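Local coordinates for protein 33 kDa chaperonin (Thermotoga maritima, PDB 1VQ0) that probably acts as a redox-regulated chaperone that keeps thermally unfolding and oxidatively damaged proteins from aggregating irreversibly, at residues 50-55 against 97-102. Numbering follows the deposited sequence.
Sequences VVLGRA and GYVANP
L52 spreads both its methyls over one face of the flat peptide group joining G97 to Y98. L52 CD2 stands almost straight above the plane, 3.8 Å from Y98 N, and the same methyl lies 3.9 Å from G97 C. L52 CD1 comes down on that same face a little off the vertical, 3.6 Å from Y98 N. No hydrogen bond crosses between helix and strand here. At the edge of this peptide, G97 O is hydrogen-bonded to H42 NE2, while a backbone bond to V86 ties Y98 to the next strand. The other flat group, the Y98 ring, sits across the sheet from the helix: the CB of Y98 leaves the strand away from L52, the ring meets W277 edge-to-face, and OH hydrogen-bonds K276 NZ.

The leucine gets there because its CG is anti to the backbone N (chi1 -173°), which carries the branch out from the helix to the strand. Helix 46-62 lies against one face of the large mixed sheet of the Hsp33 fold, on strand 94-99, with the two short axes running roughly antiparallel at 147° and 8.6 Å apart at their closest. Alongside, V51 and A55 rest on V85 of neighbouring strand 84-90. Beyond the opposite face, the side chain of Y98 is about 9 Å from the zinc ion, which C243, C245, C275 and C278 hold.

V99, two residues on from G97, turns its side chain toward the helix. V99 CG1, anti to its own carbonyl carbon (chi1 -61°), reaches the base of the leucine side chain, 3.9 Å from L52 CB; V99 also touches I82.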
loop_
_atom_site.group_PDB
_atom_site.type_symbol
_atom_site.label_atom_id
_atom_site.label_comp_id
_atom_site.label_asym_id
_atom_site.label_seq_id
_atom_site.Cartn_x
_atom_site.Cartn_y
_atom_site.Cartn_z
ATOM N N VAL A 50 -25.888 2.047 -4.711
ATOM C CA VAL A 50 -25.324 3.389 -4.688
ATOM C C VAL A 50 -23.833 3.308 -4.290
ATOM O O VAL A 50 -22.992 3.988 -4.852
ATOM C CB VAL A 50 -26.164 4.305 -3.747
ATOM C CG1 VAL A 50 -25.460 5.663 -3.485
ATOM C CG2 VAL A 50 -27.535 4.550 -4.342
ATOM N N VAL A 51 -23.520 2.456 -3.312
ATOM C CA VAL A 51 -22.147 2.333 -2.818
ATOM C C VAL A 51 -21.210 1.780 -3.904
ATOM O O VAL A 51 -20.188 2.377 -4.229
ATOM C CB VAL A 51 -22.073 1.410 -1.562
ATOM C CG1 VAL A 51 -20.617 1.294 -1.066
ATOM C CG2 VAL A 51 -22.906 1.963 -0.433
ATOM N N LEU A 52 -21.566 0.623 -4.445
ATOM C CA LEU A 52 -20.841 0.053 -5.570
ATOM C C LEU A 52 -20.828 0.954 -6.819
ATOM O O LEU A 52 -19.822 1.052 -7.476
ATOM C CB LEU A 52 -21.336 -1.337 -5.894
ATOM C CG LEU A 52 -20.547 -2.136 -6.968
ATOM C CD1 LEU A 52 -19.038 -2.142 -6.707
ATOM C CD2 LEU A 52 -21.021 -3.566 -7.125
ATOM N N GLY A 53 -21.960 1.579 -7.133
ATOM C CA GLY A 53 -22.066 2.456 -8.280
ATOM C C GLY A 53 -21.072 3.610 -8.196
ATOM O O GLY A 53 -20.385 3.933 -9.151
ATOM N N ARG A 54 -20.967 4.216 -7.038
ATOM C CA ARG A 54 -20.063 5.306 -6.881
ATOM C C ARG A 54 -18.623 4.870 -7.094
ATOM O O ARG A 54 -17.818 5.615 -7.706
ATOM C CB ARG A 54 -20.159 5.900 -5.507
ATOM C CG ARG A 54 -21.397 6.798 -5.238
ATOM C CD ARG A 54 -21.191 7.673 -3.976
ATOM N NE ARG A 54 -22.444 8.240 -3.508
ATOM C CZ ARG A 54 -22.580 8.930 -2.376
ATOM N NH1 ARG A 54 -21.539 9.139 -1.600
ATOM N NH2 ARG A 54 -23.758 9.400 -2.010
ATOM N N ALA A 55 -18.326 3.668 -6.595
ATOM C CA ALA A 55 -17.018 3.089 -6.696
ATOM C C ALA A 55 -16.663 2.737 -8.168
ATOM O O ALA A 55 -15.559 3.099 -8.619
ATOM C CB ALA A 55 -16.881 1.901 -5.804
ATOM N N GLY A 97 -16.847 -5.166 -10.522
ATOM C CA GLY A 97 -16.933 -4.786 -9.117
ATOM C C GLY A 97 -17.876 -5.635 -8.292
ATOM O O GLY A 97 -18.642 -6.416 -8.840
ATOM N N TYR A 98 -17.791 -5.501 -6.976
ATOM C CA TYR A 98 -18.595 -6.286 -6.027
ATOM C C TYR A 98 -18.509 -5.653 -4.619
ATOM O O TYR A 98 -17.613 -4.832 -4.339
ATOM C CB TYR A 98 -18.144 -7.742 -5.992
ATOM C CG TYR A 98 -16.730 -8.006 -5.424
ATOM C CD1 TYR A 98 -15.624 -8.023 -6.243
ATOM C CD2 TYR A 98 -16.536 -8.303 -4.057
ATOM C CE1 TYR A 98 -14.322 -8.264 -5.725
ATOM C CE2 TYR A 98 -15.246 -8.546 -3.522
ATOM C CZ TYR A 98 -14.142 -8.507 -4.378
ATOM O OH TYR A 98 -12.868 -8.791 -3.910
ATOM N N VAL A 99 -19.455 -6.032 -3.757
ATOM C CA VAL A 99 -19.446 -5.621 -2.362
ATOM C C VAL A 99 -19.541 -6.870 -1.544
ATOM O O VAL A 99 -20.040 -7.886 -2.029
ATOM C CB VAL A 99 -20.581 -4.686 -1.968
ATOM C CG1 VAL A 99 -20.533 -3.414 -2.737
ATOM C CG2 VAL A 99 -21.959 -5.343 -2.145
ATOM N N ALA A 100 -19.061 -6.812 -0.298
ATOM C CA ALA A 100 -19.087 -7.998 0.559
ATOM C C ALA A 100 -20.518 -8.355 0.972
ATOM O O ALA A 100 -20.853 -9.545 1.045
ATOM C CB ALA A 100 -18.191 -7.810 1.776
ATOM N N ASN A 101 -21.368 -7.328 1.135
ATOM C CA ASN A 101 -22.740 -7.487 1.567
ATOM C C ASN A 101 -23.737 -6.842 0.620
ATOM O O ASN A 101 -24.165 -5.732 0.849
ATOM C CB ASN A 101 -22.939 -6.983 3.020
ATOM C CG ASN A 101 -24.422 -7.136 3.526
ATOM O OD1 ASN A 101 -25.235 -7.859 2.927
ATOM N ND2 ASN A 101 -24.757 -6.442 4.624
ATOM N N PRO A 102 -24.097 -7.560 -0.448
ATOM C CA PRO A 102 -24.986 -7.035 -1.478
ATOM C C PRO A 102 -26.401 -6.660 -1.022
ATOM O O PRO A 102 -27.073 -5.927 -1.725
ATOM C CB PRO A 102 -25.072 -8.190 -2.531
ATOM C CG PRO A 102 -24.459 -9.382 -1.955
ATOM C CD PRO A 102 -23.657 -8.937 -0.740
#